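Local coordinates for nucleocapsid (Crimean-congo hemorrhagic fever virus, PDB 4AKL), which binds single- and double-stranded RNA, probably helps package the viral genome, and probably has sequence-non-specific endonuclease activity on double-stranded DNA, at residues A[212-221]-A[276-284]; A[116-124]-A[291-299]. All coordinates share one frame; numbering follows the deposited sequence. Where two conformers were deposited one is given.

Contact 1 of 2, residues A[212-221]-A[276-284]; sequences AFNPPWGDIN and MVTNLLKHV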
loop_
_atom_site.group_PDB
_atom_site.type_symbol
_atom_site.label_atom_id
_atom_site.label_comp_id
_atom_site.label_asym_id
_atom_site.label_seq_id
_atom_site.Cartn_x
_atom_site.Cartn_y
_atom_site.Cartn_z
ATOM N N ALA A 212 5.477 13.766 38.719
ATOM C CA ALA A 212 6.860 13.723 38.240
ATOM C C ALA A 212 7.923 13.978 39.352
ATOM O O ALA A 212 9.078 13.587 39.203
ATOM C CB ALA A 212 7.027 14.682 37.166
ATOM N N PHE A 213 7.526 14.592 40.471
ATOM C CA PHE A 213 8.493 14.836 41.575
ATOM C C PHE A 213 8.870 13.619 42.396
ATOM O O PHE A 213 9.939 13.674 43.039
ATOM C CB PHE A 213 8.022 15.931 42.517
ATOM C CG PHE A 213 7.750 17.232 41.860
ATOM C CD1 PHE A 213 8.319 17.583 40.608
ATOM C CD2 PHE A 213 6.927 18.147 42.491
ATOM C CE1 PHE A 213 8.040 18.768 40.043
ATOM C CE2 PHE A 213 6.658 19.383 41.922
ATOM C CZ PHE A 213 7.215 19.692 40.683
ATOM N N ASN A 214 8.037 12.568 42.411
ATOM C CA ASN A 214 8.400 11.267 43.040
ATOM C C ASN A 214 7.772 9.967 42.417
ATOM O O ASN A 214 6.890 9.346 43.013
ATOM C CB ASN A 214 8.223 11.284 44.589
ATOM C CG ASN A 214 6.764 11.373 45.051
ATOM O OD1 ASN A 214 5.956 12.081 44.460
ATOM N ND2 ASN A 214 6.433 10.647 46.136
ATOM N N PRO A 215 8.276 9.550 41.221
ATOM C CA PRO A 215 7.864 8.323 40.606
ATOM C C PRO A 215 8.272 7.105 41.453
ATOM O O PRO A 215 9.267 7.182 42.151
ATOM C CB PRO A 215 8.652 8.297 39.285
ATOM C CG PRO A 215 9.218 9.549 39.110
ATOM C CD PRO A 215 9.278 10.243 40.399
ATOM N N PRO A 216 7.512 5.988 41.364
ATOM C CA PRO A 216 7.743 4.754 42.164
ATOM C C PRO A 216 9.056 3.991 41.889
ATOM O O PRO A 216 9.539 3.275 42.779
ATOM C CB PRO A 216 6.542 3.858 41.786
ATOM C CG PRO A 216 6.073 4.357 40.503
ATOM C CD PRO A 216 6.347 5.827 40.469
ATOM N N TRP A 217 9.589 4.142 40.665
ATOM C CA TRP A 217 10.849 3.484 40.226
ATOM C C TRP A 217 12.084 4.248 40.723
ATOM O O TRP A 217 13.196 3.692 40.767
ATOM C CB TRP A 217 10.910 3.357 38.690
ATOM C CG TRP A 217 10.858 4.699 37.953
ATOM C CD1 TRP A 217 11.867 5.620 37.828
ATOM C CD2 TRP A 217 9.739 5.237 37.263
ATOM N NE1 TRP A 217 11.432 6.708 37.100
ATOM C CE2 TRP A 217 10.129 6.498 36.742
ATOM C CE3 TRP A 217 8.428 4.788 37.041
ATOM C CZ2 TRP A 217 9.253 7.314 36.001
ATOM C CZ3 TRP A 217 7.549 5.606 36.289
ATOM C CH2 TRP A 217 7.975 6.853 35.784
ATOM N N GLY A 218 11.889 5.513 41.070
ATOM C CA GLY A 218 12.965 6.358 41.561
ATOM C C GLY A 218 13.080 7.640 40.759
ATOM O O GLY A 218 12.090 8.294 40.450
ATOM N N ASP A 219 14.301 7.995 40.396
ATOM C CA ASP A 219 14.521 9.240 39.674
ATOM C C ASP A 219 13.780 9.269 38.335
ATOM O O ASP A 219 13.670 8.239 37.645
ATOM C CB ASP A 219 16.004 9.471 39.428
ATOM C CG ASP A 219 16.284 10.897 39.000
ATOM O OD1 ASP A 219 16.000 11.811 39.823
ATOM O OD2 ASP A 219 16.763 11.073 37.853
ATOM N N ILE A 220 13.290 10.460 37.974
ATOM C CA ILE A 220 12.509 10.655 36.757
ATOM C C ILE A 220 13.260 10.211 35.468
ATOM O O ILE A 220 12.635 9.793 34.489
ATOM C CB ILE A 220 12.062 12.132 36.638
ATOM C CG1 ILE A 220 10.911 12.284 35.661
ATOM C CG2 ILE A 220 13.239 13.036 36.227
ATOM C CD1 ILE A 220 9.655 11.551 36.059
ATOM N N ASN A 221 14.583 10.297 35.487
ATOM C CA ASN A 221 15.391 9.935 34.332
ATOM C C ASN A 221 15.847 8.479 34.352
ATOM O O ASN A 221 16.447 8.021 33.375
ATOM C CB ASN A 221 16.602 10.859 34.237
ATOM C CG ASN A 221 16.203 12.316 34.095
ATOM O OD1 ASN A 221 15.404 12.671 33.220
ATOM N ND2 ASN A 221 16.756 13.172 34.956
ATOM N N MET A 276 14.170 19.430 34.749
ATOM C CA MET A 276 13.079 18.463 34.777
ATOM C C MET A 276 12.166 18.642 33.564
ATOM O O MET A 276 11.796 17.644 32.937
ATOM C CB MET A 276 12.275 18.562 36.058
ATOM C CG MET A 276 11.152 17.535 36.102
ATOM S SD MET A 276 10.460 17.366 37.732
ATOM C CE MET A 276 11.736 16.479 38.622
ATOM N N VAL A 277 11.807 19.892 33.237
ATOM C CA VAL A 277 10.954 20.141 32.088
ATOM C C VAL A 277 11.671 19.670 30.816
ATOM O O VAL A 277 11.098 18.897 30.013
ATOM C CB VAL A 277 10.571 21.649 31.919
ATOM C CG1 VAL A 277 10.087 21.946 30.456
ATOM C CG2 VAL A 277 9.534 22.087 32.953
ATOM N N THR A 278 12.918 20.137 30.646
ATOM C CA THR A 278 13.750 19.727 29.525
ATOM C C THR A 278 13.789 18.213 29.417
ATOM O O THR A 278 13.575 17.674 28.335
ATOM C CB THR A 278 15.201 20.287 29.648
ATOM O OG1 THR A 278 15.155 21.706 29.611
ATOM C CG2 THR A 278 16.107 19.792 28.482
ATOM N N ASN A 279 14.041 17.538 30.546
ATOM C CA ASN A 279 14.219 16.084 30.552
ATOM C C ASN A 279 12.970 15.277 30.260
ATOM O O ASN A 279 13.047 14.235 29.588
ATOM C CB ASN A 279 14.836 15.617 31.869
ATOM C CG ASN A 279 16.312 15.902 31.947
ATOM O OD1 ASN A 279 16.988 16.083 30.926
ATOM N ND2 ASN A 279 16.830 15.929 33.161
ATOM N N LEU A 280 11.828 15.744 30.753
ATOM C CA LEU A 280 10.552 15.113 30.442
ATOM C C LEU A 280 10.291 15.173 28.938
ATOM O O LEU A 280 9.790 14.191 28.358
ATOM C CB LEU A 280 9.399 15.743 31.236
ATOM C CG LEU A 280 9.246 15.199 32.666
ATOM C CD1 LEU A 280 8.443 16.138 33.605
ATOM C CD2 LEU A 280 8.611 13.775 32.580
ATOM N N LEU A 281 10.642 16.304 28.296
ATOM C CA LEU A 281 10.463 16.438 26.828
ATOM C C LEU A 281 11.338 15.470 26.025
ATOM O O LEU A 281 10.865 14.939 24.999
ATOM C CB LEU A 281 10.671 17.885 26.351
ATOM C CG LEU A 281 9.628 18.873 26.906
ATOM C CD1 LEU A 281 9.982 20.336 26.570
ATOM C CD2 LEU A 281 8.213 18.505 26.399
ATOM N N LYS A 282 12.589 15.238 26.464
ATOM C CA LYS A 282 13.454 14.221 25.836
ATOM C C LYS A 282 12.750 12.873 25.946
ATOM O O LYS A 282 12.691 12.118 24.997
ATOM C CB LYS A 282 14.836 14.095 26.503
ATOM C CG LYS A 282 15.620 15.371 26.714
ATOM C CD LYS A 282 15.894 16.093 25.437
ATOM C CE LYS A 282 16.771 17.328 25.689
ATOM N NZ LYS A 282 17.652 17.622 24.529
ATOM N N HIS A 283 12.209 12.587 27.134
ATOM C CA HIS A 283 11.549 11.302 27.342
ATOM C C HIS A 283 10.269 11.158 26.506
ATOM O O HIS A 283 10.016 10.068 26.005
ATOM C CB HIS A 283 11.285 11.015 28.806
ATOM C CG HIS A 283 12.508 11.095 29.667
ATOM N ND1 HIS A 283 13.754 10.694 29.227
ATOM C CD2 HIS A 283 12.675 11.530 30.947
ATOM C CE1 HIS A 283 14.635 10.883 30.198
ATOM N NE2 HIS A 283 14.003 11.383 31.253
ATOM N N VAL A 284 9.488 12.237 26.329
ATOM C CA VAL A 284 8.260 12.166 25.476
ATOM C C VAL A 284 8.581 11.964 23.968
ATOM O O VAL A 284 7.897 11.174 23.271
ATOM C CB VAL A 284 7.325 13.387 25.685
ATOM C CG1 VAL A 284 6.137 13.370 24.676
ATOM C CG2 VAL A 284 6.794 13.378 27.103
#
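Met-276 meets Phe-213 in a Met-aromatic contact, the first step in a small example of how a long helix receives an irregular loop: Met-276 and Leu-280 line an apolar flank of the helix, Asn-279 and His-283 a polar one. The thioether comes to the rim of the ring, with SD lying close to the ring plane and 3.6 Å from CD1 of Phe-213, so the pair touches at the edge. The Met-276 chain leaves the helix with CG anti to the backbone N (chi1 -179°) and bends only at chi3, about CG-SD, which carries CE past the ring edge to the carbonyl oxygen of Ala-212. One turn further on, Asn-279 lays its CB against OD1 of Asn-221 at 3.3 Å, the two amide planes standing almost perpendicular. Leu-280 then parts its two methyls between different sections of the loop: CD1 meets CB of Ala-212 at 4.1 Å, while CD2 packs on CG1 of Ile-220 at the same 4.1 Å separation. Val-254 and Leu-257 of helix 245-263 touch the same leucine, which is buried where that helix and the loop meet. His-283 ends the series. Its NE2 donates to OD1 of Asn-221 over 2.7 Å, with an N-H...O angle of 153°; the nitrogen lies in the carbonyl plane on a lone pair, although the oxygen sits slightly out of the imidazole plane. Asn-279 O, one helical turn back, lies over a face of that imidazole, and Val-231 of helix 230-242 also touches the histidine. The bond is consistent with a proton on NE2, and it helps fix the Asn-221 amide at the polar flank of a junction otherwise made largely of apolar packing between loop 212-221 and helix 270-292.

Contact 2 of 2, residues A[116-124]-A[291-299]; sequences EVPKIEQLF and YKNSSALRA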
loop_
_atom_site.group_PDB
_atom_site.type_symbol
_atom_site.label_atom_id
_atom_site.label_comp_id
_atom_site.label_asym_id
_atom_site.label_seq_id
_atom_site.Cartn_x
_atom_site.Cartn_y
_atom_site.Cartn_z
ATOM N N GLU A 116 18.365 2.691 -0.896
ATOM C CA GLU A 116 18.298 2.361 0.538
ATOM C C GLU A 116 16.893 2.196 1.073
ATOM O O GLU A 116 15.888 2.755 0.538
ATOM C CB GLU A 116 18.936 3.450 1.401
ATOM C CG GLU A 116 20.274 4.063 0.945
ATOM C CD GLU A 116 21.509 3.225 1.312
ATOM O OE1 GLU A 116 21.322 2.061 1.778
ATOM O OE2 GLU A 116 22.657 3.743 1.125
ATOM N N VAL A 117 16.848 1.441 2.150
ATOM C CA VAL A 117 15.702 1.275 2.983
ATOM C C VAL A 117 15.232 2.655 3.446
ATOM O O VAL A 117 16.052 3.514 3.783
ATOM C CB VAL A 117 16.060 0.388 4.207
ATOM C CG1 VAL A 117 14.915 0.404 5.243
ATOM C CG2 VAL A 117 16.408 -1.058 3.737
ATOM N N PRO A 118 13.934 2.890 3.455
ATOM C CA PRO A 118 13.476 4.170 3.944
ATOM C C PRO A 118 13.532 4.288 5.472
ATOM O O PRO A 118 13.475 3.295 6.179
ATOM C CB PRO A 118 12.034 4.223 3.483
ATOM C CG PRO A 118 11.604 2.875 3.330
ATOM C CD PRO A 118 12.813 2.063 2.965
ATOM N N LYS A 119 13.654 5.509 5.953
ATOM C CA LYS A 119 13.412 5.821 7.369
ATOM C C LYS A 119 11.920 5.661 7.628
ATOM O O LYS A 119 11.080 5.842 6.723
ATOM C CB LYS A 119 13.859 7.233 7.670
ATOM C CG LYS A 119 15.392 7.383 7.563
ATOM C CD LYS A 119 15.859 8.814 7.089
ATOM C CE LYS A 119 16.202 8.806 5.568
ATOM N NZ LYS A 119 16.159 10.166 4.871
ATOM N N ILE A 120 11.560 5.349 8.857
ATOM C CA ILE A 120 10.171 5.091 9.159
ATOM C C ILE A 120 9.317 6.365 8.867
ATOM O O ILE A 120 8.202 6.244 8.444
ATOM C CB ILE A 120 10.008 4.553 10.605
ATOM C CG1 ILE A 120 8.591 4.051 10.876
ATOM C CG2 ILE A 120 10.377 5.625 11.618
ATOM C CD1 ILE A 120 8.177 2.872 10.087
ATOM N N GLU A 121 9.884 7.563 9.084
ATOM C CA GLU A 121 9.149 8.821 8.922
ATOM C C GLU A 121 8.754 8.987 7.445
ATOM O O GLU A 121 7.678 9.441 7.153
ATOM C CB GLU A 121 9.978 10.050 9.347
ATOM C CG GLU A 121 10.251 10.284 10.841
ATOM C CD GLU A 121 11.414 9.434 11.449
ATOM O OE1 GLU A 121 12.135 8.718 10.693
ATOM O OE2 GLU A 121 11.566 9.505 12.699
ATOM N N GLN A 122 9.659 8.601 6.532
ATOM C CA GLN A 122 9.381 8.606 5.077
ATOM C C GLN A 122 8.200 7.689 4.742
ATOM O O GLN A 122 7.405 8.041 3.882
ATOM C CB GLN A 122 10.618 8.218 4.268
ATOM C CG GLN A 122 11.769 9.231 4.397
ATOM C CD GLN A 122 13.029 8.745 3.745
ATOM O OE1 GLN A 122 13.545 7.724 4.125
ATOM N NE2 GLN A 122 13.536 9.489 2.757
ATOM N N LEU A 123 8.075 6.551 5.436
ATOM C CA LEU A 123 6.922 5.649 5.240
ATOM C C LEU A 123 5.663 6.278 5.768
ATOM O O LEU A 123 4.639 6.278 5.052
ATOM C CB LEU A 123 7.073 4.266 5.919
ATOM C CG LEU A 123 8.123 3.317 5.411
ATOM C CD1 LEU A 123 8.198 2.019 6.203
ATOM C CD2 LEU A 123 7.854 3.035 3.894
ATOM N N PHE A 124 5.715 6.809 7.014
ATOM C CA PHE A 124 4.505 7.412 7.602
ATOM C C PHE A 124 4.019 8.589 6.810
ATOM O O PHE A 124 2.821 8.692 6.566
ATOM C CB PHE A 124 4.724 7.839 9.045
ATOM C CG PHE A 124 4.798 6.700 10.019
ATOM C CD1 PHE A 124 4.236 5.444 9.746
ATOM C CD2 PHE A 124 5.410 6.889 11.233
ATOM C CE1 PHE A 124 4.316 4.418 10.692
ATOM C CE2 PHE A 124 5.479 5.858 12.161
ATOM C CZ PHE A 124 4.926 4.624 11.875
ATOM N N TYR A 291 7.955 3.895 19.765
ATOM C CA TYR A 291 6.615 3.597 19.253
ATOM C C TYR A 291 6.604 3.488 17.747
ATOM O O TYR A 291 6.139 2.490 17.189
ATOM C CB TYR A 291 5.628 4.689 19.670
ATOM C CG TYR A 291 4.219 4.411 19.244
ATOM C CD1 TYR A 291 3.396 3.593 20.018
ATOM C CD2 TYR A 291 3.701 4.952 18.064
ATOM C CE1 TYR A 291 2.077 3.317 19.634
ATOM C CE2 TYR A 291 2.383 4.681 17.659
ATOM C CZ TYR A 291 1.580 3.862 18.455
ATOM O OH TYR A 291 0.291 3.586 18.095
ATOM N N LYS A 292 7.118 4.528 17.102
ATOM C CA LYS A 292 7.174 4.588 15.651
ATOM C C LYS A 292 8.102 3.520 15.092
ATOM O O LYS A 292 7.734 2.856 14.143
ATOM C CB LYS A 292 7.632 5.972 15.186
ATOM C CG LYS A 292 6.640 7.112 15.527
ATOM C CD LYS A 292 7.338 8.497 15.483
ATOM C CE LYS A 292 6.382 9.631 15.098
ATOM N NZ LYS A 292 6.163 9.726 13.613
ATOM N N ASN A 293 9.294 3.350 15.674
ATOM C CA ASN A 293 10.256 2.360 15.146
ATOM C C ASN A 293 9.926 0.958 15.638
ATOM O O ASN A 293 10.527 0.455 16.597
ATOM C CB ASN A 293 11.719 2.727 15.457
ATOM C CG ASN A 293 12.170 3.975 14.720
ATOM O OD1 ASN A 293 12.919 3.894 13.739
ATOM N ND2 ASN A 293 11.695 5.133 15.167
ATOM N N SER A 294 8.937 0.358 14.980
ATOM C CA SER A 294 8.561 -1.024 15.207
ATOM C C SER A 294 8.337 -1.662 13.821
ATOM O O SER A 294 7.813 -1.004 12.914
ATOM C CB SER A 294 7.299 -1.116 16.072
ATOM O OG SER A 294 6.116 -0.899 15.289
ATOM N N SER A 295 8.727 -2.935 13.688
ATOM C CA SER A 295 8.633 -3.657 12.416
ATOM C C SER A 295 7.197 -3.830 11.943
ATOM O O SER A 295 6.954 -3.850 10.749
ATOM C CB SER A 295 9.301 -5.019 12.535
ATOM O OG SER A 295 10.552 -4.876 13.175
ATOM N N ALA A 296 6.254 -3.955 12.888
ATOM C CA ALA A 296 4.830 -4.012 12.542
ATOM C C ALA A 296 4.407 -2.688 11.845
ATOM O O ALA A 296 3.757 -2.697 10.803
ATOM C CB ALA A 296 3.976 -4.332 13.809
ATOM N N LEU A 297 4.813 -1.554 12.388
ATOM C CA LEU A 297 4.503 -0.250 11.746
ATOM C C LEU A 297 5.311 -0.077 10.431
ATOM O O LEU A 297 4.795 0.526 9.468
ATOM C CB LEU A 297 4.682 0.941 12.741
ATOM C CG LEU A 297 3.564 1.198 13.799
ATOM C CD1 LEU A 297 3.962 2.202 14.954
ATOM C CD2 LEU A 297 2.273 1.687 13.108
ATOM N N ARG A 298 6.542 -0.621 10.360
ATOM C CA ARG A 298 7.291 -0.593 9.082
ATOM C C ARG A 298 6.574 -1.393 7.973
ATOM O O ARG A 298 6.431 -0.874 6.859
ATOM C CB ARG A 298 8.745 -1.059 9.238
ATOM C CG ARG A 298 9.519 -1.286 7.860
ATOM C CD ARG A 298 11.008 -1.509 8.112
ATOM N NE ARG A 298 11.604 -0.338 8.767
ATOM C CZ ARG A 298 12.063 0.756 8.140
ATOM N NH1 ARG A 298 12.025 0.864 6.803
ATOM N NH2 ARG A 298 12.578 1.760 8.864
ATOM N N ALA A 299 6.115 -2.613 8.298
ATOM C CA ALA A 299 5.381 -3.494 7.350
ATOM C C ALA A 299 4.010 -2.918 6.852
ATOM O O ALA A 299 3.660 -3.006 5.658
ATOM C CB ALA A 299 5.163 -4.908 7.980
HETATM O O HOH W 1 14.061 4.697 10.792
#
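Arg-298 and Pro-118 face each other end-on: NH1 and NH2 both point at one acceptor, the carbonyl oxygen of Pro-118, a compact case of a guanidinium gripping a backbone carbonyl just ahead of a helix. NH1 makes the shorter bond, 2.9 Å to Pro-118 O with an N-H...O angle of 156°, and NH2 the longer, 3.2 Å to that oxygen. The acceptor is nearly in the guanidinium plane, whereas NH1 is tilted 26° from the carbonyl plane. The arginine chain runs extended before bending at chi3 (-61°), which swings its planar end back toward segment 116-124. CD1 of Leu-123 lies on the side of one guanidinium face, its closer contacts being O and CG of Arg-298, and CG1 of Val-117 approaches NH1 obliquely.

Ile-120 points into the break between helices 270-292 and 295-301, its CD1 3.7 Å from CA of Arg-298 and its CG1 against the carbonyl oxygen of Lys-292. That same CG1 also lies over a face of the Phe-124 ring. The ring presents its edge to the other segment: CE2 meets CB of Lys-292 at 3.7 Å, and CZ meets CB of Leu-297, whose side chain crosses it at about a right angle. A water accepts from Ile-120 N and donates to OD1 of Asn-293, whose ND2 is bonded to Glu-289 O.

The helix 120-136 start thus packs on that break, where Ser-294, the N-cap of helix 295-301, accepts from Leu-297 N through OG. Two donors on one carbonyl oxygen help hold the guanidinium with Pro-118 O near its plane, and its positive charge would probably polarise the Pro-118 peptide.

How the contacts relate
Helix 270-292 is common to both contacts: contact 1 uses its middle, while contact 2 begins at its last residues and continues into helix 295-301. Their centres are 27 Å apart and their nearest atoms about 8 Å, without touching. In sequence, contact 1 is nested within the loop that contact 2 closes. Contact 1 lies out toward the periphery, its centre 39 Å from that of the chain, against 13 Å for contact 2. The helix therefore spans from a peripheral loop junction to a more central meeting of helices. A triethylene glycol, probably from the crystallisation liquor, lies about 4 Å from the Arg-298 side chain in contact 2.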